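Local coordinates for protein benzoylformate decarboxylase (Mycobacterium smegmatis, PDB 4Q9D) that belongs to the thiamine pyrophosphate enzyme family and holds a magnesium ion in its C-terminal cofactor-binding domain, at residues A359-L364 against V374-T379; V413-G418 against V424-V429; S436-I441 against S490-G495; P453-V458 against K514-A519. All blocks are in the same frame, centred on the assembly; numbering follows the deposited sequence.

Contact 1: residues A359-L364 against V374-T379; sequences AVYEVL and VVMEST
Tyr361 and Met376 meet because of their torsions. In Tyr361, CG lies anti to the carbonyl carbon (chi1 -79°), and the ring leaves helix 357-367 toward the strand. In Met376, CG is anti to the backbone N, and the chain then bends at chi2 (67°). The bend swings the thioether to the tyrosine. The two side chains cross at about a right angle. The phenol oxygen makes the touch: Tyr361 OH is 3.6 Å from Met376 SD. The methyl end follows closely, with Met376 CE 3.7 Å from Tyr361 OH. Ser378 closes in from further along the chain, its CB 4.1 Å from Tyr361 OH. The backbones stay well apart; the nearest CA atoms, of Tyr361 and Ser378, are 11.7 Å apart. The tyrosine spans a little over half of this gap, and the bent methionine comes to meet it. Its polar end is satisfied by other residues. Tyr361 OH is hydrogen-bonded to Thr381 OG1 and to Thr431 OG1. Ser378 OG also bonds to Thr381 OG1, so one threonine hydroxyl ties the helix side to the strand side. Sulfur and phenol oxygen meet by packing, and all three touching residues are buried. The Tyr361 side chain also touches Asp384 and Trp388 of helix 382-388. Ser378 follows the last residue of strand 373-377, and its side chain is about 7 Å from the magnesium ion. The arrangement is that of an alpha/beta domain, where a helix packs on a parallel sheet near the C-terminal ends of its strands, where the magnesium ion is bound.

Contact 2: residues V413-G418 against V424-V429; sequences VGIALG and VDRTVV
The guanidinium of Arg426 is the flat group of this contact, and the methyl CG2 of Ile415 meets it obliquely. The distance from Ile415 CG2 to Arg426 NH2 is 3.9 Å. Polar partners hold the group: NE forms a salt bridge with Asp419 OD2, and NH1 donates to the backbone oxygen of Ala395. Arg422 NH2 lies near Arg426 NH2, so two like charges are close; the carboxylate of Asp419 probably offsets them. Arg426 CG stands between the backbone N and the carbonyl carbon (chi1 73°), and the chain then runs extended to NE. This extended reach carries the charged end to the helix. The rest of the contact is apolar. Ile415 CG2 also packs on Val428 CG2 at 3.9 Å, and the two side chains cross at about a right angle. A single methyl of Ile415 thus serves both the valine and the arginine. Ala416 CB adds a wider contact, 4.2 Å from Val428 CG2. The short alanine side chain lets the main chains come near: the CA atoms of Ala416 and Val428 are 6.6 Å apart. The four touching residues are buried. Helix 408-421 thus lies against the start of strand 428-433, the next strand in the chain. Val375 of strand 373-377 packs beside Ile415 and Val428. Ala416 also rests on Ile454 of strand 454-460. Ile415 also touches Ala63 of helix 50-64.

Contact 3: residues S436-I441 against S490-G495; sequences SFQYSI and SSIAAG. With FMT (formic acid), chain H.
The segments of Ile441 and Ile492 come nearest at Ile441 and Ala493, whose CA atoms are 8.3 Å apart, and 436-439 is a weakly bonded helix, whereas 490-495 is regular helix. The two isoleucines carry the contact. Ile441 CD1 presses on Ile492 CG2 at 3.5 Å, a snug meeting of methyl groups. Behind it, Ile441 CG1 is 4.2 Å from the same Ile492 CG2. Ile441 CG1 is anti to the backbone N (chi1 -162°), which extends the branch toward the helix. The side chains cross at about a right angle. Gln438 reaches the edge of this patch: its OE1 is 4.4 Å from Ile492 CD1. Its NE2 is hydrogen-bonded to the backbone oxygen of Asp434, a residue of the magnesium site. Gln438 and Ile492 both pack on Phe496 of the second subunit, so the patch lies at the subunit boundary. At the other end of 436-441, a formic acid molecule is bound. Ser436 N donates to its O1 at 2.9 Å, with an angle of 152° at the hydrogen. Ser436 OG donates to the same O1 at 2.7 Å, and Gly435 N gives the ligand a further bond. The molecule is probably from the crystallisation liquor. The N-H groups at this helix start would suit an acid group. Between the segments the contact is methyl against methyl, so shape and burial hold it. Gln438 OE1, buried there with no partner in the model, probably adds little to its stability.

Contact 4: residues P453-V458 against K514-A519; sequences PIVFVV and KTALQA
Val455 and Ala516 join a strand to a helix in an alpha/beta domain with a parallel sheet. Helix 506-518 links the parallel strands 499-502 and 523-528 as a beta-alpha-beta crossover, and here it packs on strand 454-460, the next neighbour of 523-528. The tight part is small. Val455 CG2 touches Ala516 CB at 3.8 Å. Both valine methyls face the helix, one on each side of the direction to the alanine. Because alanine is short, the main chains come close: the CA atoms of Val455 and Ala516 are 6.5 Å apart. Both residues are buried. Leu517 makes the looser part. Leu517 starts out away from the strand, but its CD2 lies 4.3 Å from Val455 CG2. Leu517 is partly exposed and also rests on Pro369 and Thr427. The solvent side of the helix is polar. Lys514, Thr515 and Gln518 are exposed there. Lys514 NZ pairs with Glu510 OE2 in a salt bridge, and Thr515 OG1 bonds to the oxygen of Ala511, one turn back. Gln518 N bonds to Thr515 O at 3.2 Å and weakly to Lys514 O. On the strand side, Ile454 and Phe456 turn to the other face of the sheet, toward helix 408-421. There Ile454 CG2 stands 3.4 Å above the Phe456 ring plane, offset toward the rim.

In the fold
Contacts 1, 2 and 4 hold helices to one parallel sheet. Contact 2 uses strand 428-433, which lies between the strands of contacts 1 and 4; Val428 bonds to Pro453 and Val455, and Val429 to Val375. Contacts 1 and 4 share a layer, where Leu364 and Val360 pack on Val457. Contact 3 instead joins segment 436-441 to helix 489-495, and Phe437 carries it onto Val458 and Phe456. All four are buried; contact 4 alone has a touching residue, Leu517, that is partly exposed. Chemistry follows place: hydroxyls and sulfur near the magnesium end in contact 1, an arginine in contact 2, and methyl groups beside another subunit in contact 3.

Contact 1: residues A359-L364 against V374-T379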
loop_
_atom_site.group_PDB
_atom_site.type_symbol
_atom_site.label_atom_id
_atom_site.label_comp_id
_atom_site.label_asym_id
_atom_site.label_seq_id
_atom_site.Cartn_x
_atom_site.Cartn_y
_atom_site.Cartn_z
ATOM N N ALA B 359 24.948 3.388 41.737
ATOM C CA ALA B 359 26.388 3.636 41.853
ATOM C C ALA B 359 26.970 4.111 40.530
ATOM O O ALA B 359 27.741 5.059 40.494
ATOM C CB ALA B 359 27.114 2.370 42.296
ATOM N N VAL B 360 26.616 3.427 39.440
ATOM C CA VAL B 360 27.176 3.728 38.121
ATOM C C VAL B 360 26.887 5.156 37.699
ATOM O O VAL B 360 27.776 5.860 37.238
ATOM C CB VAL B 360 26.592 2.789 36.997
ATOM C CG1 VAL B 360 27.087 3.234 35.615
ATOM C CG2 VAL B 360 26.935 1.352 37.263
ATOM N N TYR B 361 25.626 5.577 37.822
ATOM C CA TYR B 361 25.259 6.925 37.377
ATOM C C TYR B 361 25.835 8.028 38.256
ATOM O O TYR B 361 26.142 9.113 37.765
ATOM C CB TYR B 361 23.747 7.077 37.217
ATOM C CG TYR B 361 23.230 6.480 35.923
ATOM C CD1 TYR B 361 22.998 7.279 34.805
ATOM C CD2 TYR B 361 23.000 5.107 35.810
ATOM C CE1 TYR B 361 22.542 6.712 33.589
ATOM C CE2 TYR B 361 22.544 4.543 34.620
ATOM C CZ TYR B 361 22.311 5.344 33.520
ATOM O OH TYR B 361 21.839 4.751 32.369
ATOM N N GLU B 362 26.024 7.753 39.548
ATOM C CA GLU B 362 26.633 8.781 40.407
ATOM C C GLU B 362 28.074 8.962 40.041
ATOM O O GLU B 362 28.541 10.082 39.903
ATOM C CB GLU B 362 26.544 8.457 41.907
ATOM C CG GLU B 362 27.177 9.604 42.722
ATOM C CD GLU B 362 27.185 9.366 44.223
ATOM O OE1 GLU B 362 26.788 8.256 44.674
ATOM O OE2 GLU B 362 27.609 10.296 44.943
ATOM N N VAL B 363 28.797 7.859 39.849
ATOM C CA VAL B 363 30.162 7.984 39.342
ATOM C C VAL B 363 30.214 8.773 38.029
ATOM O O VAL B 363 31.092 9.609 37.830
ATOM C CB VAL B 363 30.826 6.620 39.116
ATOM C CG1 VAL B 363 32.185 6.815 38.467
ATOM C CG2 VAL B 363 30.949 5.867 40.445
ATOM N N LEU B 364 29.273 8.514 37.123
ATOM C CA LEU B 364 29.252 9.254 35.845
ATOM C C LEU B 364 29.052 10.748 36.080
ATOM O O LEU B 364 29.726 11.592 35.465
ATOM C CB LEU B 364 28.117 8.753 34.952
ATOM C CG LEU B 364 28.331 7.541 34.074
ATOM C CD1 LEU B 364 26.981 7.258 33.423
ATOM C CD2 LEU B 364 29.373 7.869 33.011
ATOM N N VAL B 374 24.593 13.351 26.258
ATOM C CA VAL B 374 24.263 12.048 26.795
ATOM C C VAL B 374 23.363 11.313 25.792
ATOM O O VAL B 374 22.384 11.895 25.317
ATOM C CB VAL B 374 23.544 12.173 28.171
ATOM C CG1 VAL B 374 22.918 10.819 28.585
ATOM C CG2 VAL B 374 24.538 12.653 29.243
ATOM N N VAL B 375 23.702 10.058 25.464
ATOM C CA VAL B 375 22.806 9.192 24.678
ATOM C C VAL B 375 22.315 8.075 25.595
ATOM O O VAL B 375 23.121 7.433 26.263
ATOM C CB VAL B 375 23.515 8.576 23.443
ATOM C CG1 VAL B 375 22.586 7.596 22.732
ATOM C CG2 VAL B 375 23.945 9.671 22.489
ATOM N N MET B 376 21.003 7.838 25.633
ATOM C CA MET B 376 20.442 6.910 26.617
ATOM C C MET B 376 19.764 5.736 25.934
ATOM O O MET B 376 18.913 5.928 25.070
ATOM C CB MET B 376 19.377 7.622 27.478
ATOM C CG MET B 376 18.603 6.657 28.417
ATOM S SD MET B 376 19.713 5.986 29.712
ATOM C CE MET B 376 18.504 5.556 30.981
ATOM N N GLU B 377 20.124 4.527 26.353
ATOM C CA GLU B 377 19.489 3.309 25.870
ATOM C C GLU B 377 19.600 2.235 26.947
ATOM O O GLU B 377 20.339 1.264 26.793
ATOM C CB GLU B 377 20.149 2.833 24.577
ATOM C CG GLU B 377 19.344 1.792 23.815
ATOM C CD GLU B 377 19.605 1.832 22.322
ATOM O OE1 GLU B 377 20.297 0.924 21.814
ATOM O OE2 GLU B 377 19.119 2.770 21.657
ATOM N N SER B 378 18.909 2.445 28.059
ATOM C CA SER B 378 18.966 1.524 29.187
ATOM C C SER B 378 17.700 1.725 29.994
ATOM O O SER B 378 17.671 2.505 30.946
ATOM C CB SER B 378 20.196 1.802 30.050
ATOM O OG SER B 378 20.249 0.925 31.162
ATOM N N THR B 379 16.647 1.027 29.592
ATOM C CA THR B 379 15.307 1.307 30.112
ATOM C C THR B 379 15.172 0.979 31.598
ATOM O O THR B 379 14.459 1.674 32.326
ATOM C CB THR B 379 14.241 0.540 29.333
ATOM O OG1 THR B 379 14.654 -0.821 29.227
ATOM C CG2 THR B 379 14.084 1.128 27.923
#

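Contact 2: residues V413-G418 against V424-V429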
loop_
_atom_site.group_PDB
_atom_site.type_symbol
_atom_site.label_atom_id
_atom_site.label_comp_id
_atom_site.label_asym_id
_atom_site.label_seq_id
_atom_site.Cartn_x
_atom_site.Cartn_y
_atom_site.Cartn_z
ATOM N N VAL B 413 27.461 7.547 17.348
ATOM C CA VAL B 413 28.504 7.682 16.341
ATOM C C VAL B 413 28.113 8.824 15.391
ATOM O O VAL B 413 28.929 9.691 15.070
ATOM C CB VAL B 413 28.681 6.370 15.527
ATOM C CG1 VAL B 413 29.776 6.539 14.441
ATOM C CG2 VAL B 413 29.041 5.213 16.440
ATOM N N GLY B 414 26.851 8.829 14.952
ATOM C CA GLY B 414 26.343 9.927 14.138
ATOM C C GLY B 414 26.420 11.300 14.805
ATOM O O GLY B 414 26.797 12.279 14.177
ATOM N N ILE B 415 26.045 11.373 16.083
ATOM C CA ILE B 415 26.108 12.635 16.817
ATOM C C ILE B 415 27.545 13.149 16.909
ATOM O O ILE B 415 27.808 14.330 16.697
ATOM C CB ILE B 415 25.503 12.482 18.243
ATOM C CG1 ILE B 415 23.974 12.305 18.152
ATOM C CG2 ILE B 415 25.848 13.707 19.106
ATOM C CD1 ILE B 415 23.370 11.477 19.349
ATOM N N ALA B 416 28.484 12.257 17.207
ATOM C CA ALA B 416 29.884 12.690 17.304
ATOM C C ALA B 416 30.445 13.124 15.940
ATOM O O ALA B 416 31.184 14.115 15.856
ATOM C CB ALA B 416 30.751 11.602 17.935
ATOM N N LEU B 417 30.082 12.408 14.870
ATOM C CA LEU B 417 30.451 12.842 13.515
ATOM C C LEU B 417 29.842 14.201 13.245
ATOM O O LEU B 417 30.478 15.062 12.650
ATOM C CB LEU B 417 29.971 11.847 12.455
ATOM C CG LEU B 417 30.788 10.566 12.385
ATOM C CD1 LEU B 417 30.036 9.462 11.612
ATOM C CD2 LEU B 417 32.146 10.860 11.751
ATOM N N GLY B 418 28.604 14.388 13.693
ATOM C CA GLY B 418 27.932 15.666 13.532
ATOM C C GLY B 418 28.641 16.783 14.273
ATOM O O GLY B 418 28.854 17.849 13.706
ATOM N N VAL B 424 31.811 21.577 16.889
ATOM C CA VAL B 424 31.584 21.500 18.333
ATOM C C VAL B 424 32.448 20.428 18.971
ATOM O O VAL B 424 32.418 19.262 18.581
ATOM C CB VAL B 424 30.106 21.279 18.658
ATOM C CG1 VAL B 424 29.922 20.861 20.118
ATOM C CG2 VAL B 424 29.346 22.553 18.358
ATOM N N ASP B 425 33.228 20.843 19.957
ATOM C CA ASP B 425 34.193 19.973 20.624
ATOM C C ASP B 425 33.586 19.493 21.941
ATOM O O ASP B 425 33.546 20.230 22.908
ATOM C CB ASP B 425 35.492 20.762 20.871
ATOM C CG ASP B 425 36.513 20.013 21.740
ATOM O OD1 ASP B 425 36.521 18.769 21.780
ATOM O OD2 ASP B 425 37.343 20.693 22.379
ATOM N N ARG B 426 33.094 18.258 21.979
ATOM C CA ARG B 426 32.519 17.742 23.213
ATOM C C ARG B 426 32.563 16.248 23.133
ATOM O O ARG B 426 32.860 15.665 22.064
ATOM C CB ARG B 426 31.079 18.230 23.412
ATOM C CG ARG B 426 30.072 17.558 22.492
ATOM C CD ARG B 426 28.641 18.018 22.750
ATOM N NE ARG B 426 27.795 17.569 21.658
ATOM C CZ ARG B 426 26.495 17.810 21.558
ATOM N NH1 ARG B 426 25.862 18.517 22.483
ATOM N NH2 ARG B 426 25.824 17.336 20.523
ATOM N N THR B 427 32.287 15.631 24.269
ATOM C CA THR B 427 32.288 14.194 24.358
ATOM C C THR B 427 30.849 13.703 24.368
ATOM O O THR B 427 29.939 14.381 24.856
ATOM C CB THR B 427 33.086 13.685 25.592
ATOM O OG1 THR B 427 34.454 14.080 25.458
ATOM C CG2 THR B 427 33.060 12.152 25.681
ATOM N N VAL B 428 30.652 12.539 23.765
ATOM C CA VAL B 428 29.374 11.851 23.827
ATOM C C VAL B 428 29.507 10.704 24.811
ATOM O O VAL B 428 30.403 9.850 24.685
ATOM C CB VAL B 428 28.938 11.294 22.451
ATOM C CG1 VAL B 428 27.633 10.460 22.604
ATOM C CG2 VAL B 428 28.725 12.430 21.484
ATOM N N VAL B 429 28.628 10.704 25.802
ATOM C CA VAL B 429 28.578 9.629 26.783
ATOM C C VAL B 429 27.270 8.870 26.565
ATOM O O VAL B 429 26.181 9.429 26.676
ATOM C CB VAL B 429 28.628 10.189 28.214
ATOM C CG1 VAL B 429 28.444 9.046 29.261
ATOM C CG2 VAL B 429 29.938 10.968 28.411
#

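Contact 3: residues S436-I441 against S490-G495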
loop_
_atom_site.group_PDB
_atom_site.type_symbol
_atom_site.label_atom_id
_atom_site.label_comp_id
_atom_site.label_asym_id
_atom_site.label_seq_id
_atom_site.Cartn_x
_atom_site.Cartn_y
_atom_site.Cartn_z
ATOM N N SER B 436 20.623 -4.094 24.709
ATOM C CA SER B 436 20.567 -3.010 23.744
ATOM C C SER B 436 21.861 -2.853 22.984
ATOM O O SER B 436 21.847 -2.605 21.778
ATOM C CB SER B 436 20.237 -1.680 24.444
ATOM O OG SER B 436 18.920 -1.750 24.995
ATOM N N PHE B 437 22.982 -2.995 23.688
ATOM C CA PHE B 437 24.295 -2.864 23.065
ATOM C C PHE B 437 24.513 -3.852 21.909
ATOM O O PHE B 437 25.214 -3.527 20.960
ATOM C CB PHE B 437 25.416 -3.046 24.094
ATOM C CG PHE B 437 26.740 -2.486 23.652
ATOM C CD1 PHE B 437 26.915 -1.106 23.499
ATOM C CD2 PHE B 437 27.822 -3.328 23.414
ATOM C CE1 PHE B 437 28.151 -0.581 23.089
ATOM C CE2 PHE B 437 29.048 -2.813 22.996
ATOM C CZ PHE B 437 29.208 -1.442 22.821
ATOM N N GLN B 438 23.920 -5.043 21.983
ATOM C CA GLN B 438 24.137 -6.074 20.942
ATOM C C GLN B 438 23.482 -5.807 19.593
ATOM O O GLN B 438 24.003 -6.256 18.563
ATOM C CB GLN B 438 23.645 -7.447 21.410
ATOM C CG GLN B 438 24.124 -7.821 22.790
ATOM C CD GLN B 438 25.624 -7.753 22.922
ATOM O OE1 GLN B 438 26.359 -8.335 22.113
ATOM N NE2 GLN B 438 26.099 -7.047 23.956
ATOM N N TYR B 439 22.329 -5.131 19.587
ATOM C CA TYR B 439 21.540 -4.953 18.350
ATOM C C TYR B 439 22.333 -4.350 17.212
ATOM O O TYR B 439 22.250 -4.819 16.078
ATOM C CB TYR B 439 20.258 -4.103 18.559
ATOM C CG TYR B 439 19.155 -4.819 19.312
ATOM C CD1 TYR B 439 18.019 -5.287 18.664
ATOM C CD2 TYR B 439 19.238 -4.979 20.689
ATOM C CE1 TYR B 439 16.998 -5.938 19.391
ATOM C CE2 TYR B 439 18.249 -5.616 21.408
ATOM C CZ TYR B 439 17.147 -6.105 20.762
ATOM O OH TYR B 439 16.188 -6.724 21.534
ATOM N N SER B 440 23.073 -3.290 17.523
ATOM C CA SER B 440 23.804 -2.541 16.515
ATOM C C SER B 440 25.232 -2.369 16.987
ATOM O O SER B 440 25.855 -1.334 16.764
ATOM C CB SER B 440 23.159 -1.159 16.281
ATOM O OG SER B 440 21.802 -1.288 15.865
ATOM N N ILE B 441 25.743 -3.411 17.626
ATOM C CA ILE B 441 27.090 -3.427 18.155
ATOM C C ILE B 441 28.154 -3.093 17.100
ATOM O O ILE B 441 29.138 -2.413 17.410
ATOM C CB ILE B 441 27.390 -4.785 18.890
ATOM C CG1 ILE B 441 28.613 -4.663 19.824
ATOM C CG2 ILE B 441 27.483 -5.964 17.916
ATOM C CD1 ILE B 441 28.680 -5.861 20.845
ATOM N N SER B 490 33.863 -6.764 26.307
ATOM C CA SER B 490 35.196 -6.161 26.084
ATOM C C SER B 490 35.950 -6.770 24.911
ATOM O O SER B 490 36.497 -6.042 24.087
ATOM C CB SER B 490 36.083 -6.259 27.324
ATOM O OG SER B 490 35.900 -5.108 28.105
ATOM N N SER B 491 35.966 -8.096 24.821
ATOM C CA SER B 491 36.598 -8.744 23.670
ATOM C C SER B 491 35.977 -8.310 22.357
ATOM O O SER B 491 36.693 -8.041 21.379
ATOM C CB SER B 491 36.534 -10.259 23.798
ATOM O OG SER B 491 37.254 -10.612 24.958
ATOM N N ILE B 492 34.648 -8.239 22.329
ATOM C CA ILE B 492 33.956 -7.820 21.107
ATOM C C ILE B 492 34.367 -6.397 20.765
ATOM O O ILE B 492 34.720 -6.102 19.617
ATOM C CB ILE B 492 32.410 -7.956 21.242
ATOM C CG1 ILE B 492 32.032 -9.393 21.578
ATOM C CG2 ILE B 492 31.682 -7.510 19.961
ATOM C CD1 ILE B 492 30.539 -9.571 22.050
ATOM N N ALA B 493 34.370 -5.522 21.766
ATOM C CA ALA B 493 34.686 -4.100 21.543
ATOM C C ALA B 493 36.108 -3.924 21.009
ATOM O O ALA B 493 36.356 -3.161 20.081
ATOM C CB ALA B 493 34.520 -3.316 22.850
ATOM N N ALA B 494 37.034 -4.655 21.612
ATOM C CA ALA B 494 38.423 -4.628 21.230
ATOM C C ALA B 494 38.515 -5.184 19.820
ATOM O O ALA B 494 39.244 -4.664 18.994
ATOM C CB ALA B 494 39.266 -5.490 22.220
ATOM N N GLY B 495 37.746 -6.229 19.541
ATOM C CA GLY B 495 37.727 -6.809 18.208
ATOM C C GLY B 495 37.337 -5.831 17.116
ATOM O O GLY B 495 37.862 -5.910 16.008
HETATM C C FMT H . 19.107 -3.814 28.264
HETATM O O1 FMT H . 19.168 -3.312 27.147
HETATM O O2 FMT H . 19.673 -4.862 28.549
#

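Contact 4: residues P453-V458 against K514-A519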
loop_
_atom_site.group_PDB
_atom_site.type_symbol
_atom_site.label_atom_id
_atom_site.label_comp_id
_atom_site.label_asym_id
_atom_site.label_seq_id
_atom_site.Cartn_x
_atom_site.Cartn_y
_atom_site.Cartn_z
ATOM N N PRO B 453 35.162 10.845 19.845
ATOM C CA PRO B 453 35.193 10.941 21.313
ATOM C C PRO B 453 33.867 10.475 21.888
ATOM O O PRO B 453 33.019 11.272 22.323
ATOM C CB PRO B 453 35.407 12.442 21.577
ATOM C CG PRO B 453 34.689 13.104 20.394
ATOM C CD PRO B 453 34.924 12.155 19.199
ATOM N N ILE B 454 33.707 9.156 21.917
ATOM C CA ILE B 454 32.524 8.560 22.477
ATOM C C ILE B 454 32.923 7.577 23.566
ATOM O O ILE B 454 33.782 6.714 23.365
ATOM C CB ILE B 454 31.705 7.804 21.419
ATOM C CG1 ILE B 454 31.399 8.703 20.210
ATOM C CG2 ILE B 454 30.417 7.257 22.057
ATOM C CD1 ILE B 454 30.746 7.918 19.083
ATOM N N VAL B 455 32.284 7.707 24.718
ATOM C CA VAL B 455 32.486 6.751 25.797
ATOM C C VAL B 455 31.203 5.961 25.940
ATOM O O VAL B 455 30.174 6.508 26.345
ATOM C CB VAL B 455 32.810 7.459 27.146
ATOM C CG1 VAL B 455 33.050 6.420 28.225
ATOM C CG2 VAL B 455 34.030 8.386 26.988
ATOM N N PHE B 456 31.249 4.687 25.570
ATOM C CA PHE B 456 30.083 3.811 25.676
ATOM C C PHE B 456 30.166 3.149 27.054
ATOM O O PHE B 456 31.103 2.391 27.327
ATOM C CB PHE B 456 30.126 2.705 24.587
ATOM C CG PHE B 456 30.054 3.229 23.163
ATOM C CD1 PHE B 456 28.831 3.585 22.591
ATOM C CD2 PHE B 456 31.203 3.373 22.407
ATOM C CE1 PHE B 456 28.754 4.066 21.264
ATOM C CE2 PHE B 456 31.143 3.859 21.069
ATOM C CZ PHE B 456 29.914 4.216 20.515
ATOM N N VAL B 457 29.198 3.424 27.913
ATOM C CA VAL B 457 29.162 2.804 29.222
ATOM C C VAL B 457 28.077 1.749 29.198
ATOM O O VAL B 457 26.885 2.057 29.149
ATOM C CB VAL B 457 28.844 3.820 30.315
ATOM C CG1 VAL B 457 28.715 3.105 31.684
ATOM C CG2 VAL B 457 29.880 4.899 30.342
ATOM N N VAL B 458 28.494 0.495 29.215
ATOM C CA VAL B 458 27.568 -0.614 29.038
ATOM C C VAL B 458 27.246 -1.283 30.369
ATOM O O VAL B 458 28.125 -1.794 31.051
ATOM C CB VAL B 458 28.155 -1.656 28.043
ATOM C CG1 VAL B 458 27.257 -2.873 27.951
ATOM C CG2 VAL B 458 28.359 -1.016 26.653
ATOM N N LYS B 514 37.909 8.723 33.435
ATOM C CA LYS B 514 38.837 9.831 33.237
ATOM C C LYS B 514 39.815 9.537 32.118
ATOM O O LYS B 514 40.125 10.404 31.315
ATOM C CB LYS B 514 39.615 10.136 34.512
ATOM C CG LYS B 514 38.757 10.715 35.648
ATOM C CD LYS B 514 39.598 10.910 36.944
ATOM C CE LYS B 514 38.731 11.490 38.076
ATOM N NZ LYS B 514 39.364 11.359 39.433
ATOM N N THR B 515 40.331 8.320 32.077
ATOM C CA THR B 515 41.211 7.945 30.979
ATOM C C THR B 515 40.467 8.007 29.631
ATOM O O THR B 515 41.020 8.478 28.632
ATOM C CB THR B 515 41.768 6.543 31.215
ATOM O OG1 THR B 515 42.553 6.563 32.404
ATOM C CG2 THR B 515 42.635 6.069 30.052
ATOM N N ALA B 516 39.212 7.547 29.600
ATOM C CA ALA B 516 38.458 7.525 28.336
ATOM C C ALA B 516 38.221 8.935 27.810
ATOM O O ALA B 516 38.262 9.183 26.593
ATOM C CB ALA B 516 37.128 6.788 28.509
ATOM N N LEU B 517 37.971 9.857 28.733
ATOM C CA LEU B 517 37.675 11.241 28.382
ATOM C C LEU B 517 38.864 11.940 27.747
ATOM O O LEU B 517 38.698 12.926 27.038
ATOM C CB LEU B 517 37.223 12.017 29.624
ATOM C CG LEU B 517 35.812 11.670 30.090
ATOM C CD1 LEU B 517 35.514 12.290 31.472
ATOM C CD2 LEU B 517 34.785 12.120 29.045
ATOM N N GLN B 518 40.063 11.431 28.018
ATOM C CA GLN B 518 41.297 12.008 27.497
ATOM C C GLN B 518 41.841 11.228 26.308
ATOM O O GLN B 518 42.793 11.666 25.682
ATOM C CB GLN B 518 42.396 12.065 28.588
ATOM C CG GLN B 518 42.116 13.033 29.744
ATOM C CD GLN B 518 41.586 14.403 29.288
ATOM O OE1 GLN B 518 42.003 14.941 28.252
ATOM N NE2 GLN B 518 40.654 14.969 30.067
ATOM N N ALA B 519 41.265 10.069 26.006
ATOM C CA ALA B 519 41.798 9.231 24.932
ATOM C C ALA B 519 41.453 9.802 23.554
ATOM O O ALA B 519 40.520 10.576 23.407
ATOM C CB ALA B 519 41.301 7.782 25.068
#